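Local coordinates for protein tRNA dimethylallyltransferase (Staphylococcus epidermidis ATCC 12228, PDB 3D3Q) that probably transfers a dimethylallyl group from dimethylallyl diphosphate onto the adenine at position 37 of tRNAs that read codons beginning with uridine, at residues L141-L146 / N164-V169; S24-K29 / E58-P63. One frame throughout, in Å; residues are numbered along the deposited sequence.

The two contacts lie far apart, with centres about 41 Å from each other, and share no helix or strand. Contact 2 belongs to the part of the fold predicted to bind nucleotide: it sets helix 20-30 against the loop that leads into edge strand 64-65 of the parallel sheet. Contact 1 sits further from the centre of the chain and joins the starts of two helices, 143-153 and 166-179, in an all-helical part. Both are only partly buried, yet their chemistry differs. Contact 2 is an aliphatic patch of isoleucines and an alanine, with a salt bridge at its exposed side, whereas contact 1 is mostly polar, built on an arginine, asparagines and a backbone carbonyl with a small leucine-valine contact beside it.

Contact 1 (L141-L146 / N164-V169); sequences LNNNKL and NNRKRV
Arg166 reaches across to Leu141 and supplies the one clear hydrogen bond between the two segments: Arg166 NH1 donates to Leu141 O at 2.9 Å, in the carbonyl plane, although the oxygen lies 17° out of the guanidinium plane. With CG anti to the backbone N (chi1 -157°) and the chain extended as far as NE, the long side chain spans the gap between the helix starts. The Asn142 carbonyl lies near the edge of the same guanidinium.

Among the asparagines, Asn143 and Asn164 meet at about a right angle, their amide planes 32° apart. The side chain of Asn143 lies between Asn164 and Arg166.

Both segments lead from a loop into a helix, and each places an asparagine at the N-cap, where a short amide can accept from a backbone N-H of the first turn. Asn165 OD1 accepts from Arg168 N at 3.3 Å. Asn142 sits at the N-cap of helix 143-153, but its bond to Lys145 N is modelled too short for its length to be trusted. By similarity, Lys167, Arg168 and Val169 fall in a region that interacts with substrate tRNA.

The apolar contacts are few. Leu146 lays CD2 over the centre of one guanidinium face, 3.6 Å from Arg166 CZ, while Leu146 CG touches Val169 CG1 at 4.2 Å. Leu170 and Ile173 of the same helix 166-179 also pack on Leu146.

Contact 2 (S24-K29 / E58-P63); sequences SIEVAK and EMEGIP
Ile25 and Ile62 slide past each other in opposite directions, with Ile25 CG2 3.9 Å from Ile62 CG1, and so pin a loop to the helix that follows the P-loop. Helix 20-30 is the first helix of this P-loop NTPase fold, and Thr21, near Ile25, is among the residues predicted to bind ATP. The loop 58-63 runs on into edge strand 64-65. Branched aliphatic side chains suit this place, since Ile35 of strand 33-37 also packs on both isoleucines.

Ile62 spreads over the helix with two branches. Ile62 CG2 lies 3.7 Å from Ala28 CB, where the small methyl lets the loop come close. Ile62 CD1 approaches Lys29 CG at 3.8 Å, the two side chains crossing at a slant. The other arm of Ile25 turns along the loop: CG1 stands anti to the carbonyl carbon, and Ile25 CD1 meets Met59 CA at 3.6 Å.

The loop itself is a type I' turn from Met59 to Ile62, closed by a weak bond from Ile62 N to Met59 O. Gly61 suits its third position, where the backbone angles would press a side chain on the carbonyl oxygen of Glu60.

On the exposed side Lys29 and Glu60 cross at about a right angle. The lysine chain bends at chi3 (-58°) and brings its aliphatic CE, as well as its ammonium, up to the carboxylate. Glu26 OE2 is a second, longer partner of Lys29 NZ at 3.6 Å. The carboxylates of Glu26 and Glu60, 4.0 Å apart between Glu26 OE2 and Glu60 OE1, are turned 79° against each other; the lysine charge probably offsets their repulsion. Lys29 NZ donates to Glu60 OE1 at 2.9 Å, on the syn side and 30° out of the carboxylate plane.

Contact 1 (L141-L146 / N164-V169)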
loop_
_atom_site.group_PDB
_atom_site.type_symbol
_atom_site.label_atom_id
_atom_site.label_comp_id
_atom_site.label_asym_id
_atom_site.label_seq_id
_atom_site.Cartn_x
_atom_site.Cartn_y
_atom_site.Cartn_z
ATOM N N LEU A 141 -30.525 7.213 9.477
ATOM C CA LEU A 141 -30.290 7.681 10.838
ATOM C C LEU A 141 -29.631 9.038 10.916
ATOM O O LEU A 141 -28.647 9.323 10.217
ATOM C CB LEU A 141 -29.429 6.677 11.617
ATOM C CG LEU A 141 -30.049 5.501 12.379
ATOM C CD1 LEU A 141 -30.759 4.535 11.430
ATOM C CD2 LEU A 141 -28.930 4.791 13.130
ATOM N N ASN A 142 -30.169 9.880 11.783
ATOM C CA ASN A 142 -29.608 11.212 11.958
ATOM C C ASN A 142 -28.245 11.088 12.620
ATOM O O ASN A 142 -27.785 9.990 12.921
ATOM C CB ASN A 142 -30.528 12.045 12.837
ATOM C CG ASN A 142 -30.755 11.411 14.175
ATOM O OD1 ASN A 142 -29.856 11.374 15.017
ATOM N ND2 ASN A 142 -31.961 10.887 14.383
ATOM N N ASN A 143 -27.606 12.223 12.855
ATOM C CA ASN A 143 -26.298 12.220 13.481
ATOM C C ASN A 143 -26.274 11.586 14.868
ATOM O O ASN A 143 -25.372 10.811 15.182
ATOM C CB ASN A 143 -25.760 13.640 13.564
ATOM C CG ASN A 143 -24.619 13.876 12.616
ATOM O OD1 ASN A 143 -24.215 15.018 12.399
ATOM N ND2 ASN A 143 -24.084 12.800 12.049
ATOM N N ASN A 144 -27.262 11.912 15.697
ATOM C CA ASN A 144 -27.327 11.367 17.052
ATOM C C ASN A 144 -27.856 9.934 17.119
ATOM O O ASN A 144 -27.367 9.127 17.910
ATOM C CB ASN A 144 -28.169 12.273 17.968
ATOM C CG ASN A 144 -27.321 13.296 18.741
ATOM O OD1 ASN A 144 -26.522 12.938 19.617
ATOM N ND2 ASN A 144 -27.501 14.575 18.419
ATOM N N LYS A 145 -28.842 9.603 16.295
ATOM C CA LYS A 145 -29.384 8.253 16.334
ATOM C C LYS A 145 -28.296 7.254 15.950
ATOM O O LYS A 145 -28.208 6.174 16.529
ATOM C CB LYS A 145 -30.587 8.127 15.398
ATOM C CG LYS A 145 -31.537 6.981 15.750
ATOM C CD LYS A 145 -32.690 6.874 14.729
ATOM C CE LYS A 145 -33.667 5.735 15.047
ATOM N NZ LYS A 145 -34.617 5.526 13.919
ATOM N N LEU A 146 -27.459 7.631 14.988
ATOM C CA LEU A 146 -26.365 6.776 14.534
ATOM C C LEU A 146 -25.283 6.664 15.606
ATOM O O LEU A 146 -24.567 5.663 15.681
ATOM C CB LEU A 146 -25.740 7.335 13.259
ATOM C CG LEU A 146 -24.512 6.579 12.743
ATOM C CD1 LEU A 146 -24.949 5.253 12.163
ATOM C CD2 LEU A 146 -23.785 7.406 11.686
ATOM N N ASN A 164 -21.381 14.606 15.710
ATOM C CA ASN A 164 -21.445 15.390 14.485
ATOM C C ASN A 164 -20.302 15.040 13.543
ATOM O O ASN A 164 -20.209 15.575 12.435
ATOM C CB ASN A 164 -21.449 16.893 14.809
ATOM C CG ASN A 164 -22.841 17.405 15.184
ATOM O OD1 ASN A 164 -23.022 18.575 15.530
ATOM N ND2 ASN A 164 -23.836 16.524 15.097
ATOM N N ASN A 165 -19.435 14.132 13.969
ATOM C CA ASN A 165 -18.331 13.710 13.113
ATOM C C ASN A 165 -18.722 12.375 12.488
ATOM O O ASN A 165 -18.042 11.364 12.677
ATOM C CB ASN A 165 -17.062 13.526 13.935
ATOM C CG ASN A 165 -15.854 13.286 13.067
ATOM O OD1 ASN A 165 -15.985 12.882 11.909
ATOM N ND2 ASN A 165 -14.675 13.531 13.609
ATOM N N ARG A 166 -19.814 12.386 11.733
ATOM C CA ARG A 166 -20.329 11.175 11.130
ATOM C C ARG A 166 -19.254 10.286 10.547
ATOM O O ARG A 166 -19.313 9.066 10.694
ATOM C CB ARG A 166 -21.358 11.499 10.059
ATOM C CG ARG A 166 -22.298 10.349 9.792
ATOM C CD ARG A 166 -23.061 10.549 8.503
ATOM N NE ARG A 166 -24.168 9.605 8.316
ATOM C CZ ARG A 166 -25.234 9.535 9.110
ATOM N NH1 ARG A 166 -26.184 8.652 8.852
ATOM N NH2 ARG A 166 -25.344 10.336 10.167
ATOM N N LYS A 167 -18.269 10.883 9.896
ATOM C CA LYS A 167 -17.198 10.080 9.308
ATOM C C LYS A 167 -16.579 9.103 10.303
ATOM O O LYS A 167 -16.691 7.883 10.147
ATOM C CB LYS A 167 -16.093 10.968 8.757
ATOM C CG LYS A 167 -15.920 10.823 7.281
ATOM C CD LYS A 167 -15.241 9.541 6.893
ATOM C CE LYS A 167 -14.730 9.680 5.454
ATOM N NZ LYS A 167 -14.072 8.453 4.931
ATOM N N ARG A 168 -15.912 9.636 11.322
ATOM C CA ARG A 168 -15.283 8.764 12.288
ATOM C C ARG A 168 -16.251 7.773 12.939
ATOM O O ARG A 168 -15.855 6.655 13.265
ATOM C CB ARG A 168 -14.551 9.575 13.350
ATOM C CG ARG A 168 -13.112 9.881 12.966
ATOM C CD ARG A 168 -12.284 10.249 14.199
ATOM N NE ARG A 168 -12.363 9.222 15.250
ATOM C CZ ARG A 168 -11.671 9.271 16.389
ATOM N NH1 ARG A 168 -10.851 10.295 16.625
ATOM N NH2 ARG A 168 -11.788 8.298 17.281
ATOM N N VAL A 169 -17.513 8.168 13.108
ATOM C CA VAL A 169 -18.492 7.286 13.711
ATOM C C VAL A 169 -18.784 6.112 12.793
ATOM O O VAL A 169 -18.884 4.967 13.252
ATOM C CB VAL A 169 -19.815 8.023 14.044
ATOM C CG1 VAL A 169 -20.841 7.058 14.630
ATOM C CG2 VAL A 169 -19.550 9.138 15.045
#

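Contact 2 (S24-K29 / E58-P63)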
loop_
_atom_site.group_PDB
_atom_site.type_symbol
_atom_site.label_atom_id
_atom_site.label_comp_id
_atom_site.label_asym_id
_atom_site.label_seq_id
_atom_site.Cartn_x
_atom_site.Cartn_y
_atom_site.Cartn_z
ATOM N N SER A 24 6.586 10.516 -3.713
ATOM C CA SER A 24 7.671 10.295 -2.750
ATOM C C SER A 24 8.880 11.161 -3.084
ATOM O O SER A 24 9.416 11.845 -2.225
ATOM C CB SER A 24 8.112 8.830 -2.727
ATOM O OG SER A 24 7.117 8.011 -2.152
ATOM N N ILE A 25 9.306 11.132 -4.335
ATOM C CA ILE A 25 10.451 11.912 -4.738
ATOM C C ILE A 25 10.200 13.412 -4.535
ATOM O O ILE A 25 11.075 14.134 -4.037
ATOM C CB ILE A 25 10.817 11.592 -6.206
ATOM C CG1 ILE A 25 11.200 10.112 -6.304
ATOM C CG2 ILE A 25 11.949 12.468 -6.684
ATOM C CD1 ILE A 25 11.696 9.687 -7.646
ATOM N N GLU A 26 9.006 13.885 -4.889
ATOM C CA GLU A 26 8.669 15.306 -4.722
ATOM C C GLU A 26 8.758 15.729 -3.253
ATOM O O GLU A 26 9.216 16.830 -2.946
ATOM C CB GLU A 26 7.261 15.593 -5.272
ATOM C CG GLU A 26 7.174 15.496 -6.803
ATOM C CD GLU A 26 8.054 16.522 -7.535
ATOM O OE1 GLU A 26 7.692 17.730 -7.560
ATOM O OE2 GLU A 26 9.121 16.121 -8.077
ATOM N N VAL A 27 8.315 14.848 -2.356
ATOM C CA VAL A 27 8.368 15.113 -0.924
ATOM C C VAL A 27 9.826 15.062 -0.485
ATOM O O VAL A 27 10.269 15.853 0.338
ATOM C CB VAL A 27 7.586 14.060 -0.143
ATOM C CG1 VAL A 27 7.775 14.265 1.334
ATOM C CG2 VAL A 27 6.134 14.139 -0.512
ATOM N N ALA A 28 10.567 14.123 -1.058
ATOM C CA ALA A 28 11.966 13.953 -0.742
ATOM C C ALA A 28 12.761 15.173 -1.167
ATOM O O ALA A 28 13.746 15.542 -0.522
ATOM C CB ALA A 28 12.504 12.723 -1.426
ATOM N N LYS A 29 12.341 15.808 -2.253
ATOM C CA LYS A 29 13.039 16.990 -2.735
ATOM C C LYS A 29 12.657 18.253 -1.984
ATOM O O LYS A 29 13.439 19.190 -1.947
ATOM C CB LYS A 29 12.781 17.205 -4.226
ATOM C CG LYS A 29 13.490 16.222 -5.140
ATOM C CD LYS A 29 13.589 16.774 -6.567
ATOM C CE LYS A 29 12.209 17.093 -7.173
ATOM N NZ LYS A 29 12.291 17.690 -8.545
ATOM N N GLU A 58 15.027 8.395 -12.976
ATOM C CA GLU A 58 13.782 8.893 -12.438
ATOM C C GLU A 58 13.883 9.273 -10.971
ATOM O O GLU A 58 13.095 10.078 -10.478
ATOM C CB GLU A 58 12.691 7.850 -12.653
ATOM C CG GLU A 58 12.532 7.446 -14.119
ATOM C CD GLU A 58 11.437 6.413 -14.325
ATOM O OE1 GLU A 58 11.494 5.350 -13.665
ATOM O OE2 GLU A 58 10.528 6.668 -15.150
HETATM N N MSE A 59 14.858 8.704 -10.272
HETATM C CA MSE A 59 15.059 9.000 -8.850
HETATM C C MSE A 59 15.491 10.442 -8.616
HETATM O O MSE A 59 15.609 10.877 -7.472
HETATM C CB MSE A 59 16.123 8.077 -8.262
HETATM C CG MSE A 59 15.735 6.618 -8.197
HETATM SE SE MSE A 59 17.129 5.550 -7.363
HETATM C CE MSE A 59 17.054 3.979 -8.502
ATOM N N GLU A 60 15.738 11.161 -9.711
ATOM C CA GLU A 60 16.166 12.562 -9.676
ATOM C C GLU A 60 17.174 12.909 -8.586
ATOM O O GLU A 60 17.079 13.969 -7.979
ATOM C CB GLU A 60 14.949 13.481 -9.548
ATOM C CG GLU A 60 14.312 13.858 -10.873
ATOM C CD GLU A 60 12.879 14.333 -10.713
ATOM O OE1 GLU A 60 12.592 15.051 -9.723
ATOM O OE2 GLU A 60 12.040 13.999 -11.585
ATOM N N GLY A 61 18.137 12.032 -8.339
ATOM C CA GLY A 61 19.126 12.337 -7.328
ATOM C C GLY A 61 18.791 11.794 -5.956
ATOM O O GLY A 61 19.684 11.411 -5.202
ATOM N N ILE A 62 17.512 11.760 -5.609
ATOM C CA ILE A 62 17.124 11.240 -4.309
ATOM C C ILE A 62 17.584 9.792 -4.163
ATOM O O ILE A 62 17.244 8.935 -4.972
ATOM C CB ILE A 62 15.607 11.262 -4.135
ATOM C CG1 ILE A 62 15.074 12.689 -4.316
ATOM C CG2 ILE A 62 15.252 10.656 -2.785
ATOM C CD1 ILE A 62 15.589 13.676 -3.305
ATOM N N PRO A 63 18.365 9.497 -3.124
ATOM C CA PRO A 63 18.851 8.130 -2.904
ATOM C C PRO A 63 17.770 7.133 -2.468
ATOM O O PRO A 63 17.007 7.410 -1.546
ATOM C CB PRO A 63 19.929 8.322 -1.832
ATOM C CG PRO A 63 19.431 9.505 -1.063
ATOM C CD PRO A 63 18.976 10.431 -2.163
#